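Mitogen-activated protein kinase kinase kinase 7 interacting protein 1 (Anopheles gambiae, PDB 2IRM) probably acts as an adapter that associates with the kinase TAK1 and triggers its autophosphorylation, using a fold of the PP2C phosphatase family. Local coordinates at residues Ile162-Ile172 with Phe254-Ile264; Leu52-Asn60 with Leu271-Cys279. All blocks are in the same frame, centred on the assembly; numbering follows the deposited sequence.

Contact 1 joins two neighbouring strands of one antiparallel sheet, whereas contact 2 packs that sheet against the second antiparallel sheet, from strand 50-59 to strand 268-274 and the start of helix 276-285. Their centres lie about 15 Å apart. Contact 1 is partly buried and is held mainly by backbone hydrogen bonds; contact 2 is buried near the centre of the chain and rests on aliphatic packing plus one hydroxyl bond to a helix start. The two meet directly: I162 CD1 packs on Y53 CE2 at 3.5 Å, and L167 CD2 on L271 CD1 at 3.8 Å. Strand 257-263 also leads along the chain into strand 268-274, so one connection crosses from sheet to sheet.

Contact 1: residues Ile162-Ile172 with Phe254-Ile264; sequences IHRSHLYLGNI and FEPEIVGGIQI
The Y168 ring lies against the backbone of G261, whose N sits over one face, offset toward the rim. G261 CA completes a CH-pi contact, 4.1 Å from the ring centroid and 21° off its normal. Both G261 and I262 face L167, which defines a G1 beta bulge; G261 has the positive phi (83°) expected of its first position. L167 N bonds to I262 O at 2.8 Å, and L167 O receives I262 N at 3.0 Å. Beyond the bulge, L169 with V259 and N171 with E257 form regular antiparallel hydrogen-bonded pairs.

I264 packs against the turn between strands 154-163 and 166-172, and its CG2 meets L167 CB at 4.0 Å. Its CG1 lies between its backbone N and carbonyl carbon, which takes CD1 to S165 CA and to I162 CG2 (3.7 Å), the two isoleucine side chains crossing at about a right angle. Nearby, the Q263 chain, extended beyond CG, runs past CE1 of H166, with amide and imidazole planes 49° apart. At the other end I172 directs CD1 to CD1 of F254 (3.7 Å) and sets its CB against P256 CB (4.0 Å). Helix 87-108 packs on Y168, F254 and I258.

Polar pairing is thus concentrated in the main chains and the side chains add mostly apolar contacts, consistent with a register held by the backbone bonds, offset by one residue at the bulge.

Contact 2: residues Leu52-Asn60 with Leu271-Cys279; sequences LYAILSGHN and LVLMSSGLC
S57 and S276 meet where strand 50-59 passes the start of helix 276-285. The hydroxyl of S57 accepts the backbone N-H of S276, with OG to N 3.1 Å and an N-H...O angle of 158°. The CB of S57 points toward the helix start, and chi1 -69°, with OG anti to the carbonyl carbon, brings OG to S276 N; it is also hydrogen-bonded to D39 OD1, so two partners fix its rotation. Beside it, S57 CB lies 3.5 Å from S276 CB.

S275 occupies the N-cap position. Its OG lies between the backbone N and the carbonyl carbon and is used by T349 N on strand 344-354, while its CB packs on I55 CG2 at 3.7 Å. The first helical N-H, that of S276, is bonded by S57 OG. H59 turns the edge of its imidazole this way, NE2 lying 3.6 Å from S276 OG and near the ring plane; S57 O sits over one ring face.

Further along, the contact becomes aliphatic. I55 CD1 rests on L273 CB at 3.7 Å, and L273 CD1 lies against the start of the Y53 side chain and its carbonyl, 3.8 Å from Y53 CB and 3.4 Å from Y53 O. The phenol end of Y53 leads away to R353. Segments 52-59 and 271-274, their axes 7.4 Å apart at closest approach and 21° from parallel, belong to the two different sheets, and I55 and L273 point toward each other: face-to-face packing.

Such packing is that of the PP2C beta-sandwich. S57-G58-H59 and S276-G277 probably correspond to the Asp-Gly-His and Asp-Gly motifs of active family members, where the aspartates bind metal; serine in both places is consistent with a pseudophosphatase site.

Contact 1: residues Ile162-Ile172 with Phe254-Ile264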
ATOM      1  N   ILE A 162      -9.483  11.292   9.188  1.00 39.17           N
ATOM      2  CA  ILE A 162     -10.173  11.626  10.434  1.00 39.68           C
ATOM      3  C   ILE A 162     -10.902  12.966  10.327  1.00 40.08           C
ATOM      4  O   ILE A 162     -10.290  14.047  10.410  1.00 40.12           O
ATOM      5  CB  ILE A 162      -9.229  11.629  11.663  1.00 39.65           C
ATOM      6  CG1 ILE A 162      -8.387  10.349  11.692  1.00 39.87           C
ATOM      7  CG2 ILE A 162     -10.038  11.805  12.959  1.00 39.17           C
ATOM      8  CD1 ILE A 162      -7.407  10.263  12.854  1.00 39.87           C
ATOM      9  N   HIS A 163     -12.216  12.880  10.137  1.00 40.48           N
ATOM     10  CA  HIS A 163     -13.057  14.062  10.049  1.00 40.83           C
ATOM     11  C   HIS A 163     -13.934  14.179  11.280  1.00 40.84           C
ATOM     12  O   HIS A 163     -14.942  13.489  11.401  1.00 40.77           O
ATOM     13  CB  HIS A 163     -13.908  14.037   8.781  1.00 40.91           C
ATOM     14  CG  HIS A 163     -14.578  15.342   8.486  1.00 42.19           C
ATOM     15  ND1 HIS A 163     -15.946  15.508   8.540  1.00 43.79           N
ATOM     16  CD2 HIS A 163     -14.067  16.551   8.152  1.00 43.00           C
ATOM     17  CE1 HIS A 163     -16.250  16.761   8.247  1.00 43.77           C
ATOM     18  NE2 HIS A 163     -15.127  17.416   8.007  1.00 43.64           N
ATOM     19  N   ARG A 164     -13.523  15.062  12.188  1.00 41.13           N
ATOM     20  CA  ARG A 164     -14.272  15.413  13.404  1.00 41.36           C
ATOM     21  C   ARG A 164     -14.814  14.220  14.192  1.00 41.49           C
ATOM     22  O   ARG A 164     -16.003  13.882  14.108  1.00 41.36           O
ATOM     23  CB  ARG A 164     -15.365  16.460  13.116  1.00 41.34           C
ATOM     24  CG  ARG A 164     -16.324  16.142  11.967  1.00 41.18           C
ATOM     25  CD  ARG A 164     -17.095  17.374  11.547  1.00 41.46           C
ATOM     26  NE  ARG A 164     -17.959  17.869  12.621  1.00 42.00           N
ATOM     27  CZ  ARG A 164     -18.514  19.077  12.650  1.00 41.65           C
ATOM     28  NH1 ARG A 164     -18.295  19.942  11.665  1.00 41.55           N
ATOM     29  NH2 ARG A 164     -19.285  19.423  13.673  1.00 41.72           N
ATOM     30  N   SER A 165     -13.915  13.593  14.953  1.00 41.78           N
ATOM     31  CA  SER A 165     -14.224  12.431  15.802  1.00 42.12           C
ATOM     32  C   SER A 165     -14.720  11.197  15.029  1.00 42.16           C
ATOM     33  O   SER A 165     -15.285  10.265  15.616  1.00 42.22           O
ATOM     34  CB  SER A 165     -15.205  12.810  16.929  1.00 42.27           C
ATOM     35  OG  SER A 165     -14.686  13.857  17.738  1.00 42.56           O
ATOM     36  N   HIS A 166     -14.495  11.193  13.719  1.00 42.21           N
ATOM     37  CA  HIS A 166     -14.913  10.090  12.863  1.00 42.41           C
ATOM     38  C   HIS A 166     -13.776   9.667  11.943  1.00 42.46           C
ATOM     39  O   HIS A 166     -13.143  10.505  11.290  1.00 42.51           O
ATOM     40  CB  HIS A 166     -16.128  10.478  12.019  1.00 42.49           C
ATOM     41  CG  HIS A 166     -17.437  10.385  12.742  1.00 43.01           C
ATOM     42  ND1 HIS A 166     -17.953   9.190  13.196  1.00 43.43           N
ATOM     43  CD2 HIS A 166     -18.353  11.334  13.056  1.00 43.56           C
ATOM     44  CE1 HIS A 166     -19.122   9.410  13.775  1.00 44.00           C
ATOM     45  NE2 HIS A 166     -19.388  10.702  13.703  1.00 43.76           N
ATOM     46  N   LEU A 167     -13.531   8.364  11.888  1.00 42.32           N
ATOM     47  CA  LEU A 167     -12.481   7.821  11.052  1.00 42.27           C
ATOM     48  C   LEU A 167     -13.068   7.161   9.816  1.00 42.28           C
ATOM     49  O   LEU A 167     -13.964   6.325   9.914  1.00 42.38           O
ATOM     50  CB  LEU A 167     -11.646   6.818  11.844  1.00 42.30           C
ATOM     51  CG  LEU A 167     -10.733   5.872  11.063  1.00 42.18           C
ATOM     52  CD1 LEU A 167      -9.605   6.630  10.372  1.00 41.62           C
ATOM     53  CD2 LEU A 167     -10.184   4.812  12.003  1.00 42.38           C
ATOM     54  N   TYR A 168     -12.553   7.551   8.657  1.00 42.13           N
ATOM     55  CA  TYR A 168     -12.975   6.991   7.386  1.00 42.02           C
ATOM     56  C   TYR A 168     -11.755   6.383   6.760  1.00 42.35           C
ATOM     57  O   TYR A 168     -10.652   6.895   6.934  1.00 42.63           O
ATOM     58  CB  TYR A 168     -13.524   8.089   6.486  1.00 41.70           C
ATOM     59  CG  TYR A 168     -14.809   8.673   7.000  1.00 41.49           C
ATOM     60  CD1 TYR A 168     -14.809   9.614   8.031  1.00 41.21           C
ATOM     61  CD2 TYR A 168     -16.032   8.277   6.469  1.00 41.42           C
ATOM     62  CE1 TYR A 168     -15.995  10.146   8.521  1.00 40.88           C
ATOM     63  CE2 TYR A 168     -17.226   8.810   6.950  1.00 41.62           C
ATOM     64  CZ  TYR A 168     -17.196   9.741   7.975  1.00 41.09           C
ATOM     65  OH  TYR A 168     -18.371  10.262   8.453  1.00 41.15           O
ATOM     66  N   LEU A 169     -11.937   5.295   6.029  1.00 42.68           N
ATOM     67  CA  LEU A 169     -10.794   4.569   5.510  1.00 43.18           C
ATOM     68  C   LEU A 169     -11.051   4.069   4.098  1.00 43.47           C
ATOM     69  O   LEU A 169     -11.995   3.320   3.852  1.00 43.92           O
ATOM     70  CB  LEU A 169     -10.452   3.414   6.456  1.00 43.36           C
ATOM     71  CG  LEU A 169      -9.116   2.660   6.351  1.00 44.26           C
ATOM     72  CD1 LEU A 169      -9.138   1.619   5.225  1.00 45.33           C
ATOM     73  CD2 LEU A 169      -7.915   3.595   6.211  1.00 44.45           C
ATOM     74  N   GLY A 170     -10.210   4.493   3.170  1.00 43.67           N
ATOM     75  CA  GLY A 170     -10.324   4.049   1.795  1.00 44.30           C
ATOM     76  C   GLY A 170      -9.012   3.424   1.399  1.00 45.02           C
ATOM     77  O   GLY A 170      -7.964   4.060   1.539  1.00 45.51           O
ATOM     78  N   ASN A 171      -9.054   2.175   0.930  1.00 45.34           N
ATOM     79  CA  ASN A 171      -7.838   1.494   0.488  1.00 45.46           C
ATOM     80  C   ASN A 171      -8.029   0.716  -0.806  1.00 45.29           C
ATOM     81  O   ASN A 171      -9.141   0.308  -1.134  1.00 45.12           O
ATOM     82  CB  ASN A 171      -7.274   0.590   1.601  1.00 45.85           C
ATOM     83  CG  ASN A 171      -7.669  -0.889   1.441  1.00 46.70           C
ATOM     84  OD1 ASN A 171      -7.029  -1.635   0.692  1.00 48.13           O
ATOM     85  ND2 ASN A 171      -8.704  -1.314   2.166  1.00 46.00           N
ATOM     86  N   ILE A 172      -6.925   0.539  -1.528  1.00 45.26           N
ATOM     87  CA  ILE A 172      -6.851  -0.338  -2.687  1.00 45.46           C
ATOM     88  C   ILE A 172      -5.461  -0.972  -2.734  1.00 46.37           C
ATOM     89  O   ILE A 172      -4.452  -0.313  -2.460  1.00 46.66           O
ATOM     90  CB  ILE A 172      -7.167   0.398  -4.003  1.00 44.92           C
ATOM     91  CG1 ILE A 172      -7.315  -0.594  -5.153  1.00 44.38           C
ATOM     92  CG2 ILE A 172      -6.106   1.426  -4.323  1.00 45.07           C
ATOM     93  CD1 ILE A 172      -8.141  -0.079  -6.321  1.00 43.33           C
ATOM     94  N   PHE A 254     -10.279  -2.212 -10.763  1.00 49.48           N
ATOM     95  CA  PHE A 254     -10.196  -1.011  -9.935  1.00 50.20           C
ATOM     96  C   PHE A 254     -11.472  -0.920  -9.132  1.00 50.87           C
ATOM     97  O   PHE A 254     -12.496  -0.446  -9.630  1.00 51.37           O
ATOM     98  CB  PHE A 254      -9.985   0.261 -10.775  1.00 49.86           C
ATOM     99  CG  PHE A 254      -9.820   1.521  -9.952  1.00 49.16           C
ATOM    100  CD1 PHE A 254      -8.584   1.859  -9.408  1.00 48.14           C
ATOM    101  CD2 PHE A 254     -10.898   2.372  -9.730  1.00 48.55           C
ATOM    102  CE1 PHE A 254      -8.429   3.018  -8.657  1.00 47.11           C
ATOM    103  CE2 PHE A 254     -10.745   3.537  -8.975  1.00 47.98           C
ATOM    104  CZ  PHE A 254      -9.510   3.856  -8.441  1.00 47.56           C
ATOM    105  N   GLU A 255     -11.416  -1.403  -7.895  1.00 51.32           N
ATOM    106  CA  GLU A 255     -12.568  -1.351  -7.014  1.00 51.49           C
ATOM    107  C   GLU A 255     -12.116  -1.261  -5.562  1.00 50.96           C
ATOM    108  O   GLU A 255     -12.029  -2.276  -4.879  1.00 50.94           O
ATOM    109  CB  GLU A 255     -13.457  -2.556  -7.251  1.00 51.60           C
ATOM    110  CG  GLU A 255     -14.845  -2.363  -6.701  1.00 55.15           C
ATOM    111  CD  GLU A 255     -15.910  -2.556  -7.761  1.00 59.14           C
ATOM    112  OE1 GLU A 255     -17.061  -2.101  -7.536  1.00 59.72           O
ATOM    113  OE2 GLU A 255     -15.584  -3.147  -8.825  1.00 61.19           O
ATOM    114  N   PRO A 256     -11.804  -0.035  -5.097  1.00 50.63           N
ATOM    115  CA  PRO A 256     -11.275   0.214  -3.762  1.00 50.29           C
ATOM    116  C   PRO A 256     -12.313  -0.058  -2.705  1.00 50.13           C
ATOM    117  O   PRO A 256     -13.486  -0.161  -3.025  1.00 50.26           O
ATOM    118  CB  PRO A 256     -10.970   1.703  -3.793  1.00 50.26           C
ATOM    119  CG  PRO A 256     -11.898   2.241  -4.799  1.00 50.21           C
ATOM    120  CD  PRO A 256     -11.937   1.218  -5.858  1.00 50.47           C
ATOM    121  N   GLU A 257     -11.879  -0.171  -1.457  1.00 50.09           N
ATOM    122  CA  GLU A 257     -12.785  -0.465  -0.353  1.00 50.08           C
ATOM    123  C   GLU A 257     -12.873   0.735   0.584  1.00 49.67           C
ATOM    124  O   GLU A 257     -11.839   1.304   0.970  1.00 49.48           O
ATOM    125  CB  GLU A 257     -12.295  -1.685   0.422  1.00 50.44           C
ATOM    126  CG  GLU A 257     -13.397  -2.458   1.133  1.00 51.67           C
ATOM    127  CD  GLU A 257     -13.961  -3.576   0.276  1.00 54.03           C
ATOM    128  OE1 GLU A 257     -15.177  -3.864   0.417  1.00 55.33           O
ATOM    129  OE2 GLU A 257     -13.191  -4.166  -0.534  1.00 54.46           O
ATOM    130  N   ILE A 258     -14.103   1.103   0.950  1.00 49.00           N
ATOM    131  CA  ILE A 258     -14.341   2.279   1.779  1.00 48.65           C
ATOM    132  C   ILE A 258     -15.190   1.987   3.008  1.00 48.42           C
ATOM    133  O   ILE A 258     -16.356   1.618   2.902  1.00 48.29           O
ATOM    134  CB  ILE A 258     -14.958   3.431   0.962  1.00 48.71           C
ATOM    135  CG1 ILE A 258     -13.905   4.042   0.043  1.00 48.29           C
ATOM    136  CG2 ILE A 258     -15.492   4.522   1.879  1.00 49.33           C
ATOM    137  CD1 ILE A 258     -14.476   4.765  -1.108  1.00 46.76           C
ATOM    138  N   VAL A 259     -14.588   2.178   4.177  1.00 48.35           N
ATOM    139  CA  VAL A 259     -15.269   1.957   5.448  1.00 48.46           C
ATOM    140  C   VAL A 259     -15.525   3.307   6.122  1.00 48.20           C
ATOM    141  O   VAL A 259     -14.633   4.158   6.178  1.00 48.27           O
ATOM    142  CB  VAL A 259     -14.471   1.012   6.371  1.00 48.57           C
ATOM    143  CG1 VAL A 259     -15.403   0.371   7.412  1.00 49.05           C
ATOM    144  CG2 VAL A 259     -13.756  -0.078   5.549  1.00 48.77           C
ATOM    145  N   GLY A 260     -16.740   3.494   6.634  1.00 47.86           N
ATOM    146  CA  GLY A 260     -17.228   4.834   6.901  1.00 47.68           C
ATOM    147  C   GLY A 260     -17.810   5.167   8.252  1.00 47.61           C
ATOM    148  O   GLY A 260     -18.842   4.634   8.649  1.00 47.86           O
ATOM    149  N   GLY A 261     -17.147   6.083   8.949  1.00 47.47           N
ATOM    150  CA  GLY A 261     -17.679   6.647  10.175  1.00 47.29           C
ATOM    151  C   GLY A 261     -17.429   5.817  11.410  1.00 47.10           C
ATOM    152  O   GLY A 261     -18.314   5.677  12.251  1.00 47.25           O
ATOM    153  N   ILE A 262     -16.225   5.267  11.516  1.00 46.95           N
ATOM    154  CA  ILE A 262     -15.777   4.621  12.735  1.00 46.96           C
ATOM    155  C   ILE A 262     -15.534   5.716  13.761  1.00 47.09           C
ATOM    156  O   ILE A 262     -14.587   6.499  13.649  1.00 47.18           O
ATOM    157  CB  ILE A 262     -14.497   3.810  12.512  1.00 46.89           C
ATOM    158  CG1 ILE A 262     -14.743   2.712  11.473  1.00 47.16           C
ATOM    159  CG2 ILE A 262     -14.015   3.208  13.826  1.00 47.05           C
ATOM    160  CD1 ILE A 262     -13.512   2.360  10.628  1.00 47.27           C
ATOM    161  N   GLN A 263     -16.414   5.779  14.750  1.00 47.25           N
ATOM    162  CA  GLN A 263     -16.359   6.835  15.735  1.00 47.42           C
ATOM    163  C   GLN A 263     -15.208   6.567  16.686  1.00 47.35           C
ATOM    164  O   GLN A 263     -15.316   5.725  17.579  1.00 47.40           O
ATOM    165  CB  GLN A 263     -17.688   6.930  16.490  1.00 47.61           C
ATOM    166  CG  GLN A 263     -17.965   8.303  17.114  1.00 48.09           C
ATOM    167  CD  GLN A 263     -19.450   8.563  17.362  1.00 48.76           C
ATOM    168  OE1 GLN A 263     -19.809   9.521  18.048  1.00 49.48           O
ATOM    169  NE2 GLN A 263     -20.316   7.714  16.803  1.00 48.74           N
ATOM    170  N   ILE A 264     -14.098   7.267  16.466  1.00 47.23           N
ATOM    171  CA  ILE A 264     -12.938   7.174  17.353  1.00 47.19           C
ATOM    172  C   ILE A 264     -13.320   7.542  18.789  1.00 46.90           C
ATOM    173  O   ILE A 264     -13.647   8.694  19.090  1.00 46.75           O
ATOM    174  CB  ILE A 264     -11.743   8.013  16.853  1.00 47.25           C
ATOM    175  CG1 ILE A 264     -12.226   9.367  16.326  1.00 47.97           C
ATOM    176  CG2 ILE A 264     -11.006   7.262  15.751  1.00 47.50           C
ATOM    177  CD1 ILE A 264     -11.152  10.447  16.217  1.00 49.34           C
TER

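Contact 2: residues Leu52-Asn60 with Leu271-Cys279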
ATOM      1  N   LEU A  52      -5.556  14.041   7.304  1.00 43.78           N
ATOM      2  CA  LEU A  52      -5.399  12.894   6.422  1.00 43.53           C
ATOM      3  C   LEU A  52      -4.114  12.129   6.737  1.00 43.45           C
ATOM      4  O   LEU A  52      -3.048  12.718   6.913  1.00 43.19           O
ATOM      5  CB  LEU A  52      -5.358  13.368   4.970  1.00 43.43           C
ATOM      6  CG  LEU A  52      -6.025  12.590   3.835  1.00 43.62           C
ATOM      7  CD1 LEU A  52      -5.515  13.125   2.493  1.00 42.95           C
ATOM      8  CD2 LEU A  52      -5.827  11.075   3.924  1.00 44.34           C
ATOM      9  N   TYR A  53      -4.235  10.812   6.822  1.00 43.57           N
ATOM     10  CA  TYR A  53      -3.083   9.927   6.923  1.00 43.70           C
ATOM     11  C   TYR A  53      -3.179   8.903   5.797  1.00 43.95           C
ATOM     12  O   TYR A  53      -4.187   8.194   5.661  1.00 44.10           O
ATOM     13  CB  TYR A  53      -3.018   9.256   8.297  1.00 43.65           C
ATOM     14  CG  TYR A  53      -3.182  10.234   9.428  1.00 43.51           C
ATOM     15  CD1 TYR A  53      -2.110  10.994   9.877  1.00 43.33           C
ATOM     16  CD2 TYR A  53      -4.419  10.417  10.034  1.00 44.11           C
ATOM     17  CE1 TYR A  53      -2.263  11.905  10.903  1.00 43.90           C
ATOM     18  CE2 TYR A  53      -4.587  11.328  11.060  1.00 44.35           C
ATOM     19  CZ  TYR A  53      -3.507  12.068  11.493  1.00 44.20           C
ATOM     20  OH  TYR A  53      -3.675  12.973  12.517  1.00 44.08           O
ATOM     21  N   ALA A  54      -2.131   8.849   4.977  1.00 43.90           N
ATOM     22  CA  ALA A  54      -2.140   8.042   3.768  1.00 43.59           C
ATOM     23  C   ALA A  54      -0.751   7.539   3.430  1.00 43.50           C
ATOM     24  O   ALA A  54       0.236   8.242   3.625  1.00 43.29           O
ATOM     25  CB  ALA A  54      -2.691   8.855   2.614  1.00 43.79           C
ATOM     26  N   ILE A  55      -0.686   6.304   2.943  1.00 43.60           N
ATOM     27  CA  ILE A  55       0.517   5.791   2.299  1.00 43.58           C
ATOM     28  C   ILE A  55       0.134   5.275   0.934  1.00 43.48           C
ATOM     29  O   ILE A  55      -0.832   4.531   0.777  1.00 43.38           O
ATOM     30  CB  ILE A  55       1.199   4.646   3.068  1.00 43.55           C
ATOM     31  CG1 ILE A  55       1.383   4.992   4.541  1.00 43.45           C
ATOM     32  CG2 ILE A  55       2.549   4.338   2.441  1.00 43.63           C
ATOM     33  CD1 ILE A  55       1.817   3.810   5.373  1.00 43.80           C
ATOM     34  N   LEU A  56       0.899   5.690  -0.058  1.00 43.76           N
ATOM     35  CA  LEU A  56       0.699   5.226  -1.409  1.00 44.01           C
ATOM     36  C   LEU A  56       1.959   4.539  -1.865  1.00 44.19           C
ATOM     37  O   LEU A  56       3.027   5.169  -1.950  1.00 44.22           O
ATOM     38  CB  LEU A  56       0.335   6.383  -2.328  1.00 43.82           C
ATOM     39  CG  LEU A  56      -1.125   6.737  -2.097  1.00 44.18           C
ATOM     40  CD1 LEU A  56      -1.242   7.862  -1.074  1.00 43.97           C
ATOM     41  CD2 LEU A  56      -1.771   7.105  -3.412  1.00 44.87           C
ATOM     42  N   SER A  57       1.836   3.238  -2.127  1.00 44.04           N
ATOM     43  CA  SER A  57       2.983   2.431  -2.494  1.00 43.93           C
ATOM     44  C   SER A  57       3.053   2.296  -3.986  1.00 43.78           C
ATOM     45  O   SER A  57       2.209   1.658  -4.591  1.00 43.74           O
ATOM     46  CB  SER A  57       2.891   1.069  -1.834  1.00 44.06           C
ATOM     47  OG  SER A  57       3.074   1.193  -0.435  1.00 44.90           O
ATOM     48  N   GLY A  58       4.056   2.923  -4.582  1.00 44.11           N
ATOM     49  CA  GLY A  58       4.230   2.868  -6.025  1.00 44.61           C
ATOM     50  C   GLY A  58       4.775   1.517  -6.450  1.00 44.92           C
ATOM     51  O   GLY A  58       5.673   0.975  -5.796  1.00 45.03           O
ATOM     52  N   HIS A  59       4.222   0.974  -7.535  1.00 44.94           N
ATOM     53  CA  HIS A  59       4.703  -0.277  -8.114  1.00 45.16           C
ATOM     54  C   HIS A  59       5.399  -0.081  -9.463  1.00 45.00           C
ATOM     55  O   HIS A  59       4.819   0.483 -10.397  1.00 45.15           O
ATOM     56  CB  HIS A  59       3.554  -1.271  -8.233  1.00 45.22           C
ATOM     57  CG  HIS A  59       2.951  -1.631  -6.917  1.00 46.38           C
ATOM     58  ND1 HIS A  59       1.618  -1.420  -6.624  1.00 47.46           N
ATOM     59  CD2 HIS A  59       3.509  -2.156  -5.798  1.00 46.83           C
ATOM     60  CE1 HIS A  59       1.378  -1.816  -5.387  1.00 47.64           C
ATOM     61  NE2 HIS A  59       2.507  -2.270  -4.864  1.00 47.65           N
ATOM     62  N   ASN A  60       6.637  -0.557  -9.554  1.00 44.79           N
ATOM     63  CA  ASN A  60       7.476  -0.386 -10.752  1.00 45.22           C
ATOM     64  C   ASN A  60       7.736   1.073 -11.107  1.00 45.26           C
ATOM     65  O   ASN A  60       8.372   1.368 -12.119  1.00 45.30           O
ATOM     66  CB  ASN A  60       6.897  -1.107 -11.973  1.00 45.28           C
ATOM     67  CG  ASN A  60       6.437  -2.507 -11.656  1.00 46.28           C
ATOM     68  OD1 ASN A  60       7.238  -3.377 -11.303  1.00 46.77           O
ATOM     69  ND2 ASN A  60       5.134  -2.740 -11.785  1.00 47.27           N
ATOM     70  N   LEU A 271      -3.859   4.169  15.611  1.00 44.51           N
ATOM     71  CA  LEU A 271      -4.058   3.598  14.287  1.00 44.25           C
ATOM     72  C   LEU A 271      -2.730   3.366  13.576  1.00 44.02           C
ATOM     73  O   LEU A 271      -1.817   4.192  13.663  1.00 43.76           O
ATOM     74  CB  LEU A 271      -4.973   4.503  13.466  1.00 44.32           C
ATOM     75  CG  LEU A 271      -5.043   4.227  11.972  1.00 44.57           C
ATOM     76  CD1 LEU A 271      -6.479   4.027  11.532  1.00 44.96           C
ATOM     77  CD2 LEU A 271      -4.365   5.350  11.209  1.00 44.26           C
ATOM     78  N   VAL A 272      -2.632   2.235  12.880  1.00 43.79           N
ATOM     79  CA  VAL A 272      -1.389   1.851  12.221  1.00 43.90           C
ATOM     80  C   VAL A 272      -1.561   1.710  10.718  1.00 44.15           C
ATOM     81  O   VAL A 272      -2.371   0.905  10.252  1.00 44.51           O
ATOM     82  CB  VAL A 272      -0.829   0.539  12.795  1.00 43.73           C
ATOM     83  CG1 VAL A 272       0.283   0.009  11.913  1.00 43.63           C
ATOM     84  CG2 VAL A 272      -0.316   0.759  14.205  1.00 43.56           C
ATOM     85  N   LEU A 273      -0.806   2.495   9.957  1.00 44.22           N
ATOM     86  CA  LEU A 273      -0.844   2.366   8.504  1.00 44.40           C
ATOM     87  C   LEU A 273       0.386   1.643   7.996  1.00 44.69           C
ATOM     88  O   LEU A 273       1.509   1.959   8.386  1.00 44.73           O
ATOM     89  CB  LEU A 273      -1.010   3.717   7.810  1.00 44.22           C
ATOM     90  CG  LEU A 273      -2.341   4.441   8.043  1.00 43.51           C
ATOM     91  CD1 LEU A 273      -2.406   5.699   7.179  1.00 41.88           C
ATOM     92  CD2 LEU A 273      -3.527   3.524   7.792  1.00 40.83           C
ATOM     93  N   MET A 274       0.152   0.663   7.132  1.00 44.94           N
ATOM     94  CA  MET A 274       1.207  -0.172   6.609  1.00 45.34           C
ATOM     95  C   MET A 274       1.275  -0.064   5.111  1.00 45.56           C
ATOM     96  O   MET A 274       0.258  -0.219   4.429  1.00 45.79           O
ATOM     97  CB  MET A 274       0.945  -1.617   6.966  1.00 45.17           C
ATOM     98  CG  MET A 274       1.103  -1.911   8.427  1.00 45.79           C
ATOM     99  SD  MET A 274       0.160  -3.369   8.879  1.00 45.89           S
ATOM    100  CE  MET A 274      -1.462  -2.635   8.852  1.00 47.30           C
ATOM    101  N   SER A 275       2.481   0.202   4.611  1.00 45.73           N
ATOM    102  CA  SER A 275       2.767   0.203   3.182  1.00 45.68           C
ATOM    103  C   SER A 275       2.947  -1.219   2.650  1.00 45.82           C
ATOM    104  O   SER A 275       3.151  -2.170   3.421  1.00 45.70           O
ATOM    105  CB  SER A 275       4.045   0.988   2.914  1.00 45.65           C
ATOM    106  OG  SER A 275       5.183   0.261   3.342  1.00 45.30           O
ATOM    107  N   SER A 276       2.888  -1.337   1.323  1.00 45.89           N
ATOM    108  CA  SER A 276       3.087  -2.594   0.602  1.00 46.11           C
ATOM    109  C   SER A 276       4.381  -3.323   0.992  1.00 46.06           C
ATOM    110  O   SER A 276       4.358  -4.503   1.358  1.00 46.29           O
ATOM    111  CB  SER A 276       3.070  -2.321  -0.901  1.00 46.08           C
ATOM    112  OG  SER A 276       3.573  -3.422  -1.627  1.00 46.80           O
ATOM    113  N   GLY A 277       5.503  -2.616   0.920  1.00 45.91           N
ATOM    114  CA  GLY A 277       6.784  -3.189   1.294  1.00 45.63           C
ATOM    115  C   GLY A 277       6.725  -3.828   2.666  1.00 45.45           C
ATOM    116  O   GLY A 277       7.277  -4.922   2.885  1.00 45.36           O
ATOM    117  N   LEU A 278       6.038  -3.145   3.582  1.00 45.05           N
ATOM    118  CA  LEU A 278       5.944  -3.593   4.960  1.00 44.74           C
ATOM    119  C   LEU A 278       5.107  -4.855   5.054  1.00 44.93           C
ATOM    120  O   LEU A 278       5.467  -5.793   5.765  1.00 45.26           O
ATOM    121  CB  LEU A 278       5.379  -2.495   5.861  1.00 44.45           C
ATOM    122  CG  LEU A 278       5.073  -2.887   7.303  1.00 43.47           C
ATOM    123  CD1 LEU A 278       6.259  -3.564   7.950  1.00 43.81           C
ATOM    124  CD2 LEU A 278       4.699  -1.667   8.070  1.00 42.90           C
ATOM    125  N   CYS A 279       3.996  -4.887   4.334  1.00 44.85           N
ATOM    126  CA  CYS A 279       3.164  -6.068   4.343  1.00 44.99           C
ATOM    127  C   CYS A 279       3.925  -7.256   3.765  1.00 45.01           C
ATOM    128  O   CYS A 279       3.951  -8.339   4.370  1.00 45.20           O
ATOM    129  CB  CYS A 279       1.863  -5.807   3.603  1.00 44.94           C
ATOM    130  SG  CYS A 279       0.894  -4.561   4.446  1.00 46.01           S
TER